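Local atomic coordinates of (S)-imine reductase (Streptomyces sp. GF3546, PDB entry 4OQY), a protein that acts as an S-selective imine reductase, probably using NADPH as the hydride donor to turn imines into amines. Residues V19-D24 / P124-P129; L187-A192 / L245-D250; K113-G118 / K139-A144. All coordinates share one frame; numbering follows the deposited sequence.

Interaction 1 of 3, residues V19-D24 / P124-P129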
loop_
_atom_site.group_PDB
_atom_site.type_symbol
_atom_site.label_atom_id
_atom_site.label_comp_id
_atom_site.label_asym_id
_atom_site.label_seq_id
_atom_site.Cartn_x
_atom_site.Cartn_y
_atom_site.Cartn_z
ATOM N N VAL B 19 -1.378 -21.537 -22.009
ATOM C CA VAL B 19 -1.524 -22.388 -23.187
ATOM C C VAL B 19 -1.696 -21.486 -24.422
ATOM O O VAL B 19 -0.997 -21.675 -25.407
ATOM C CB VAL B 19 -2.687 -23.407 -23.048
ATOM C CG1 VAL B 19 -2.890 -24.153 -24.357
ATOM C CG2 VAL B 19 -2.414 -24.406 -21.917
ATOM N N ASN B 20 -2.594 -20.504 -24.336
ATOM C CA ASN B 20 -2.874 -19.607 -25.483
ATOM C C ASN B 20 -1.623 -18.898 -25.926
ATOM O O ASN B 20 -1.349 -18.786 -27.110
ATOM C CB ASN B 20 -3.947 -18.572 -25.135
ATOM C CG ASN B 20 -5.358 -19.147 -25.191
ATOM O OD1 ASN B 20 -6.135 -19.012 -24.243
ATOM N ND2 ASN B 20 -5.702 -19.765 -26.314
ATOM N N THR B 21 -0.854 -18.445 -24.949
ATOM C CA THR B 21 0.393 -17.765 -25.223
ATOM C C THR B 21 1.432 -18.691 -25.878
ATOM O O THR B 21 2.129 -18.287 -26.837
ATOM C CB THR B 21 0.943 -17.123 -23.949
ATOM O OG1 THR B 21 0.034 -16.098 -23.532
ATOM C CG2 THR B 21 2.305 -16.519 -24.203
ATOM N N PHE B 22 1.539 -19.920 -25.376
ATOM C CA PHE B 22 2.430 -20.912 -25.994
ATOM C C PHE B 22 2.034 -21.197 -27.452
ATOM O O PHE B 22 2.888 -21.248 -28.358
ATOM C CB PHE B 22 2.435 -22.234 -25.182
ATOM C CG PHE B 22 3.375 -22.254 -23.991
ATOM C CD1 PHE B 22 4.679 -21.816 -24.104
ATOM C CD2 PHE B 22 2.970 -22.826 -22.785
ATOM C CE1 PHE B 22 5.538 -21.857 -23.033
ATOM C CE2 PHE B 22 3.835 -22.887 -21.702
ATOM C CZ PHE B 22 5.119 -22.411 -21.826
ATOM N N LEU B 23 0.733 -21.368 -27.680
ATOM C CA LEU B 23 0.222 -21.630 -29.014
ATOM C C LEU B 23 0.414 -20.433 -29.946
ATOM O O LEU B 23 0.830 -20.609 -31.081
ATOM C CB LEU B 23 -1.261 -21.975 -28.967
ATOM C CG LEU B 23 -1.599 -23.305 -28.315
ATOM C CD1 LEU B 23 -3.100 -23.401 -28.179
ATOM C CD2 LEU B 23 -1.040 -24.458 -29.135
ATOM N N ASP B 24 0.137 -19.226 -29.456
ATOM C CA ASP B 24 0.394 -17.980 -30.223
ATOM C C ASP B 24 1.810 -17.902 -30.744
ATOM O O ASP B 24 2.063 -17.327 -31.808
ATOM C CB ASP B 24 0.164 -16.746 -29.350
ATOM C CG ASP B 24 -1.316 -16.506 -29.029
ATOM O OD1 ASP B 24 -2.194 -17.158 -29.619
ATOM O OD2 ASP B 24 -1.607 -15.645 -28.179
ATOM N N PRO B 124 -4.440 -12.000 -17.768
ATOM C CA PRO B 124 -4.404 -11.231 -19.021
ATOM C C PRO B 124 -3.047 -10.617 -19.369
ATOM O O PRO B 124 -2.890 -10.136 -20.487
ATOM C CB PRO B 124 -5.459 -10.129 -18.824
ATOM C CG PRO B 124 -5.872 -10.167 -17.403
ATOM C CD PRO B 124 -5.465 -11.497 -16.834
ATOM N N LEU B 125 -2.078 -10.632 -18.443
ATOM C CA LEU B 125 -0.750 -10.078 -18.730
ATOM C C LEU B 125 0.286 -11.115 -19.131
ATOM O O LEU B 125 1.408 -10.756 -19.525
ATOM C CB LEU B 125 -0.234 -9.221 -17.568
ATOM C CG LEU B 125 -1.029 -7.942 -17.267
ATOM C CD1 LEU B 125 -0.241 -7.082 -16.298
ATOM C CD2 LEU B 125 -1.349 -7.139 -18.521
ATOM N N ILE B 126 -0.101 -12.384 -19.108
ATOM C CA ILE B 126 0.760 -13.442 -19.617
ATOM C C ILE B 126 1.009 -13.141 -21.089
ATOM O O ILE B 126 0.091 -12.775 -21.804
ATOM C CB ILE B 126 0.100 -14.816 -19.458
ATOM C CG1 ILE B 126 -0.023 -15.167 -17.972
ATOM C CG2 ILE B 126 0.883 -15.905 -20.183
ATOM C CD1 ILE B 126 1.302 -15.317 -17.249
ATOM N N GLY B 127 2.249 -13.285 -21.539
ATOM C CA GLY B 127 2.581 -13.012 -22.940
ATOM C C GLY B 127 2.807 -11.546 -23.268
ATOM O O GLY B 127 3.050 -11.210 -24.420
ATOM N N LYS B 128 2.693 -10.663 -22.275
ATOM C CA LYS B 128 2.978 -9.256 -22.486
ATOM C C LYS B 128 4.380 -8.909 -22.016
ATOM O O LYS B 128 4.893 -9.519 -21.054
ATOM C CB LYS B 128 1.931 -8.344 -21.834
ATOM C CG LYS B 128 0.495 -8.638 -22.248
ATOM C CD LYS B 128 0.335 -8.790 -23.750
ATOM C CE LYS B 128 -1.113 -8.646 -24.204
ATOM N NZ LYS B 128 -2.006 -9.626 -23.526
ATOM N N PRO B 129 5.003 -7.919 -22.685
ATOM C CA PRO B 129 6.424 -7.591 -22.510
ATOM C C PRO B 129 6.848 -7.227 -21.096
ATOM O O PRO B 129 7.938 -7.602 -20.674
ATOM C CB PRO B 129 6.618 -6.375 -23.421
ATOM C CG PRO B 129 5.544 -6.485 -24.450
ATOM C CD PRO B 129 4.374 -7.034 -23.686
#
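T21 is the single residue through which helix segment 19-24 touches the loop 124-129, and its two branches divide the work. The hydroxyl OG1 lies against a methyl of I126, 3.5 Å from CG2, while the threonine methyl CG2 rests on the turn backbone, 3.7 Å from the CA of G127. The two side chains cross at about a right angle, and I126 offers T21 its CG2 methyl, while CG1 and CD1 lead away from the helix. OG1 stands beside the backbone N (chi1 -65°), from where it bonds to the carbonyl of A17 one helical turn earlier; a polar atom facing a methyl is thereby satisfied within its own helix.

The loop itself illustrates the type II beta turn, L125 to K128, closed by K128 N to L125 O at 3.0 Å. G127 takes its third position with a positive phi of 82°, where a beta carbon would collide with the carbonyl oxygen of I126 and with OG1 of T21.

Tight packing ends there. I126 is buried, but G127, which T21 touches, is exposed, as are P124, L125 and K128. K128 folds back to make a weak hydrogen bond from NZ to P124 O, 3.2 Å long.

Around this small contact, the I126 side chain lies near M14, an NADPH-binding residue, and touches T153, G127 bonds to the backbone of L152, and V19 and F22 pack on strands 6-9 and 29-32 of the Rossmann sheet.

Interaction 2 of 3, residues L187-A192 / L245-D250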
loop_
_atom_site.group_PDB
_atom_site.type_symbol
_atom_site.label_atom_id
_atom_site.label_comp_id
_atom_site.label_asym_id
_atom_site.label_seq_id
_atom_site.Cartn_x
_atom_site.Cartn_y
_atom_site.Cartn_z
ATOM N N LEU B 187 -12.152 3.399 2.490
ATOM C CA LEU B 187 -13.491 3.530 1.932
ATOM C C LEU B 187 -14.518 3.343 3.059
ATOM O O LEU B 187 -15.523 4.043 3.117
ATOM C CB LEU B 187 -13.700 2.540 0.785
ATOM C CG LEU B 187 -12.825 2.729 -0.473
ATOM C CD1 LEU B 187 -13.139 1.642 -1.495
ATOM C CD2 LEU B 187 -12.982 4.105 -1.112
ATOM N N ALA B 188 -14.221 2.435 3.985
ATOM C CA ALA B 188 -15.030 2.268 5.181
ATOM C C ALA B 188 -15.049 3.550 6.008
ATOM O O ALA B 188 -16.112 4.028 6.381
ATOM C CB ALA B 188 -14.502 1.108 6.023
ATOM N N LEU B 189 -13.866 4.098 6.280
ATOM C CA LEU B 189 -13.740 5.357 7.018
ATOM C C LEU B 189 -14.524 6.473 6.321
ATOM O O LEU B 189 -15.234 7.236 6.962
ATOM C CB LEU B 189 -12.263 5.757 7.187
ATOM C CG LEU B 189 -11.997 7.132 7.818
ATOM C CD1 LEU B 189 -12.362 7.114 9.298
ATOM C CD2 LEU B 189 -10.555 7.582 7.615
ATOM N N GLY B 190 -14.393 6.567 5.007
ATOM C CA GLY B 190 -15.160 7.560 4.251
ATOM C C GLY B 190 -16.658 7.437 4.495
ATOM O O GLY B 190 -17.341 8.422 4.816
ATOM N N GLN B 191 -17.177 6.220 4.361
ATOM C CA GLN B 191 -18.620 6.001 4.507
ATOM C C GLN B 191 -19.102 6.344 5.891
ATOM O O GLN B 191 -20.156 6.943 6.040
ATOM C CB GLN B 191 -19.007 4.573 4.154
ATOM C CG GLN B 191 -19.025 4.361 2.655
ATOM C CD GLN B 191 -19.229 2.917 2.246
ATOM O OE1 GLN B 191 -19.391 2.032 3.077
ATOM N NE2 GLN B 191 -19.220 2.679 0.936
ATOM N N ALA B 192 -18.309 6.014 6.896
ATOM C CA ALA B 192 -18.652 6.341 8.268
ATOM C C ALA B 192 -18.665 7.849 8.519
ATOM O O ALA B 192 -19.166 8.294 9.551
ATOM C CB ALA B 192 -17.677 5.667 9.227
ATOM N N LEU B 245 -4.973 5.917 13.970
ATOM C CA LEU B 245 -5.706 4.992 14.837
ATOM C C LEU B 245 -6.968 5.652 15.444
ATOM O O LEU B 245 -8.059 5.089 15.379
ATOM C CB LEU B 245 -4.772 4.421 15.935
ATOM C CG LEU B 245 -5.478 3.468 16.907
ATOM C CD1 LEU B 245 -6.079 2.289 16.152
ATOM C CD2 LEU B 245 -4.553 2.993 18.020
ATOM N N HIS B 246 -6.820 6.845 16.004
ATOM C CA HIS B 246 -7.918 7.487 16.671
ATOM C C HIS B 246 -8.993 7.878 15.684
ATOM O O HIS B 246 -10.147 7.828 16.007
ATOM C CB HIS B 246 -7.428 8.690 17.456
ATOM C CG HIS B 246 -6.589 8.328 18.644
ATOM N ND1 HIS B 246 -5.657 9.184 19.178
ATOM C CD2 HIS B 246 -6.506 7.191 19.370
ATOM C CE1 HIS B 246 -5.059 8.609 20.205
ATOM N NE2 HIS B 246 -5.560 7.395 20.346
ATOM N N THR B 247 -8.606 8.263 14.482
ATOM C CA THR B 247 -9.588 8.577 13.438
ATOM C C THR B 247 -10.510 7.398 13.152
ATOM O O THR B 247 -11.729 7.555 13.109
ATOM C CB THR B 247 -8.856 9.006 12.162
ATOM O OG1 THR B 247 -8.086 10.175 12.453
ATOM C CG2 THR B 247 -9.838 9.296 11.043
ATOM N N HIS B 248 -9.930 6.214 12.972
ATOM C CA HIS B 248 -10.737 5.015 12.754
ATOM C C HIS B 248 -11.557 4.597 13.978
ATOM O O HIS B 248 -12.708 4.187 13.837
ATOM C CB HIS B 248 -9.888 3.853 12.251
ATOM C CG HIS B 248 -9.300 4.107 10.900
ATOM N ND1 HIS B 248 -10.022 3.968 9.734
ATOM C CD2 HIS B 248 -8.086 4.574 10.532
ATOM C CE1 HIS B 248 -9.264 4.302 8.707
ATOM N NE2 HIS B 248 -8.084 4.669 9.164
ATOM N N GLN B 249 -10.980 4.718 15.170
ATOM C CA GLN B 249 -11.723 4.460 16.421
ATOM C C GLN B 249 -12.924 5.389 16.531
ATOM O O GLN B 249 -14.045 4.940 16.692
ATOM C CB GLN B 249 -10.822 4.666 17.635
ATOM C CG GLN B 249 -9.708 3.648 17.734
ATOM C CD GLN B 249 -8.769 3.905 18.911
ATOM O OE1 GLN B 249 -8.518 5.056 19.286
ATOM N NE2 GLN B 249 -8.214 2.841 19.462
ATOM N N ASP B 250 -12.683 6.692 16.376
ATOM C CA ASP B 250 -13.755 7.700 16.419
ATOM C C ASP B 250 -14.864 7.430 15.387
ATOM O O ASP B 250 -16.038 7.687 15.645
ATOM C CB ASP B 250 -13.196 9.104 16.145
ATOM C CG ASP B 250 -12.300 9.625 17.250
ATOM O OD1 ASP B 250 -12.288 9.063 18.378
ATOM O OD2 ASP B 250 -11.590 10.616 16.974
#
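Helix-on-helix packing in the all-helical C-terminal domain is exemplified by L189, near the end of the long helix 163-192, which sets its side chain against T247 and H248 of helix 234-251. Within these segments the nearest CA atoms are those of L189 and H248, 6.5 Å apart, and all three contacting residues are buried.

One leucine serves two neighbours. With CG anti to the backbone N (chi1 174°), L189 extends toward helix 234-251 and spreads its two methyls. CD1 lies 3.8 Å from the CG2 methyl of T247, and CD2 is almost as near the same methyl, so the threonine methyl meets the forked end of the leucine. The imidazole of H248 meets the stem and the methyls of the same leucine: its CE1 sits 3.7 Å from L189 CB, with the leucine stem approaching the ring obliquely. Both partners cross the leucine at about a right angle.

The contact is van der Waals packing, and T247 OG1 and H248 NE2 are bonded elsewhere. T247 OG1 bonds back to the carbonyl of H243 in its own helix, which leaves the methyl to face L189. Q170 of the second subunit packs on T247, and a bound NADPH lies about 12 Å from the T247 side chain, consistent with the interleaved dimers of imine reductases, in which the helical domain of one subunit closes over the cofactor domain of the other.

H248 belongs to two interfaces: while CE1 is also 3.7 Å from L189 CD2, NE2 on the same ring is hydrogen-bonded to OG1 of T174 of the second subunit.

Interaction 3 of 3, residues K113-G118 / K139-A144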
loop_
_atom_site.group_PDB
_atom_site.type_symbol
_atom_site.label_atom_id
_atom_site.label_comp_id
_atom_site.label_asym_id
_atom_site.label_seq_id
_atom_site.Cartn_x
_atom_site.Cartn_y
_atom_site.Cartn_z
ATOM N N LYS B 113 13.219 -32.992 -11.761
ATOM C CA LYS B 113 13.768 -31.704 -11.328
ATOM C C LYS B 113 12.622 -30.740 -11.103
ATOM O O LYS B 113 11.598 -30.833 -11.773
ATOM C CB LYS B 113 14.643 -31.116 -12.431
ATOM C CG LYS B 113 15.707 -32.053 -12.969
ATOM C CD LYS B 113 16.762 -32.273 -11.918
ATOM C CE LYS B 113 17.895 -33.109 -12.455
ATOM N NZ LYS B 113 18.906 -33.214 -11.373
ATOM N N HIS B 114 12.803 -29.788 -10.204
ATOM C CA HIS B 114 11.731 -28.882 -9.838
ATOM C C HIS B 114 12.211 -27.462 -9.941
ATOM O O HIS B 114 13.221 -27.111 -9.341
ATOM C CB HIS B 114 11.340 -29.155 -8.425
ATOM C CG HIS B 114 10.213 -28.330 -7.913
ATOM N ND1 HIS B 114 10.397 -27.120 -7.283
ATOM C CD2 HIS B 114 8.890 -28.595 -7.834
ATOM C CE1 HIS B 114 9.231 -26.657 -6.873
ATOM N NE2 HIS B 114 8.303 -27.538 -7.191
ATOM N N LEU B 115 11.485 -26.666 -10.719
ATOM C CA LEU B 115 11.665 -25.213 -10.794
ATOM C C LEU B 115 10.471 -24.544 -10.154
ATOM O O LEU B 115 9.318 -24.795 -10.526
ATOM C CB LEU B 115 11.777 -24.708 -12.247
ATOM C CG LEU B 115 13.005 -25.119 -13.071
ATOM C CD1 LEU B 115 12.876 -24.625 -14.505
ATOM C CD2 LEU B 115 14.314 -24.629 -12.461
ATOM N N THR B 116 10.758 -23.676 -9.206
ATOM C CA THR B 116 9.737 -22.887 -8.556
ATOM C C THR B 116 9.533 -21.594 -9.352
ATOM O O THR B 116 10.488 -20.838 -9.604
ATOM C CB THR B 116 10.139 -22.539 -7.114
ATOM O OG1 THR B 116 10.542 -23.729 -6.422
ATOM C CG2 THR B 116 8.969 -21.905 -6.369
ATOM N N GLY B 117 8.281 -21.345 -9.721
ATOM C CA GLY B 117 7.897 -20.114 -10.412
ATOM C C GLY B 117 6.920 -19.307 -9.583
ATOM O O GLY B 117 5.936 -19.848 -9.092
ATOM N N GLY B 118 7.199 -18.014 -9.413
ATOM C CA GLY B 118 6.246 -17.074 -8.797
ATOM C C GLY B 118 5.790 -16.026 -9.823
ATOM O O GLY B 118 6.527 -15.080 -10.113
ATOM N N LYS B 139 20.298 -24.243 -11.509
ATOM C CA LYS B 139 20.585 -23.292 -12.557
ATOM C C LYS B 139 20.699 -23.985 -13.911
ATOM O O LYS B 139 20.200 -23.457 -14.896
ATOM C CB LYS B 139 21.836 -22.458 -12.249
ATOM C CG LYS B 139 22.200 -21.394 -13.298
ATOM C CD LYS B 139 21.014 -20.483 -13.632
ATOM C CE LYS B 139 21.302 -19.122 -14.276
ATOM N NZ LYS B 139 22.574 -19.092 -15.042
ATOM N N ASP B 140 21.318 -25.163 -13.971
ATOM C CA ASP B 140 21.495 -25.841 -15.264
ATOM C C ASP B 140 20.138 -26.202 -15.874
ATOM O O ASP B 140 19.909 -26.030 -17.075
ATOM C CB ASP B 140 22.423 -27.063 -15.149
ATOM C CG ASP B 140 21.901 -28.132 -14.211
ATOM O OD1 ASP B 140 21.106 -27.820 -13.290
ATOM O OD2 ASP B 140 22.297 -29.301 -14.393
ATOM N N VAL B 141 19.215 -26.628 -15.021
ATOM C CA VAL B 141 17.860 -26.930 -15.444
ATOM C C VAL B 141 17.147 -25.648 -15.910
ATOM O O VAL B 141 16.472 -25.653 -16.927
ATOM C CB VAL B 141 17.049 -27.588 -14.297
ATOM C CG1 VAL B 141 15.612 -27.837 -14.723
ATOM C CG2 VAL B 141 17.715 -28.883 -13.818
ATOM N N PHE B 142 17.297 -24.557 -15.162
ATOM C CA PHE B 142 16.692 -23.300 -15.554
ATOM C C PHE B 142 17.202 -22.879 -16.926
ATOM O O PHE B 142 16.403 -22.550 -17.783
ATOM C CB PHE B 142 16.950 -22.181 -14.544
ATOM C CG PHE B 142 16.459 -20.836 -14.999
ATOM C CD1 PHE B 142 15.120 -20.492 -14.864
ATOM C CD2 PHE B 142 17.325 -19.927 -15.609
ATOM C CE1 PHE B 142 14.656 -19.259 -15.298
ATOM C CE2 PHE B 142 16.871 -18.692 -16.047
ATOM C CZ PHE B 142 15.533 -18.356 -15.890
ATOM N N ASP B 143 18.514 -22.897 -17.143
ATOM C CA ASP B 143 19.067 -22.429 -18.431
ATOM C C ASP B 143 18.589 -23.267 -19.607
ATOM O O ASP B 143 18.328 -22.741 -20.677
ATOM C CB ASP B 143 20.592 -22.417 -18.420
ATOM C CG ASP B 143 21.158 -21.450 -17.417
ATOM O OD1 ASP B 143 20.485 -20.460 -17.060
ATOM O OD2 ASP B 143 22.276 -21.693 -16.950
ATOM N N ALA B 144 18.470 -24.572 -19.394
ATOM C CA ALA B 144 17.972 -25.495 -20.416
ATOM C C ALA B 144 16.535 -25.187 -20.886
ATOM O O ALA B 144 16.213 -25.417 -22.043
ATOM C CB ALA B 144 18.077 -26.939 -19.914
#
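V141 sets its two methyls against the side chains of K113 and L115, and how a helix packs on a sheet can be read from the torsions involved. Strand 113-118 and helix 139-144 cross at -73°, their axes 9.0 Å apart. Alternation along the strand turns K113 and L115 to this helix, while H114 points the other way, onto helix 97-109.

V141 holds CG1 anti to its nitrogen (chi1 177°). CG1 meets L115, 4.1 Å from its CG, and also reaches K113 CB, while CG2 lies on the lysine chain, 3.8 Å from K113 CG. L115, its CG beside the backbone N and its chain then extended (chi2 175°), runs past V141 in the opposite direction, and its CD2 lies 4.0 Å from the backbone N of F142 and 4.2 Å from the CB of F142. The phenylalanine ring swings on to meet Y157 of strand 154-157. K113 lays CB, CG and CD along the valine methyl.

Replacing L115 by an alanine removes CG and both methyls, which is likely to leave the F142 backbone and CB without their neighbour from the strand and to open a gap beside V141 CG1.

Helix 139-149 makes the beta-alpha-beta crossover from strand 132-136 to strand 154-157, and V141 also touches V88 of the sheet. Charge stays at the margin: K139 and D143, one turn apart on the exposed side of the helix, form a salt bridge, NZ to OD2 3.2 Å. Chemically, then, the join rests on aliphatic packing, with K113 contributing its methylenes rather than its ammonium group.

From the N terminus, the chain opens interaction 1 at helix 13-24, and runs through about a hundred residues of Rossmann fold before the loop at 124-129 returns to close it. Shortly before that closure, strand 113-119 opens interaction 3, which helix 139-149 completes some twenty residues on. These two loops therefore cross, both within the cofactor-binding domain, with centres 20 Å apart and no touch: one ties the first helix to a loop, the other the sheet to a late helix. Interaction 2 follows in series in the helical domain, its 52-residue loop joining helices 163-192 and 234-251, with its centre more than 40 Å from either of the others.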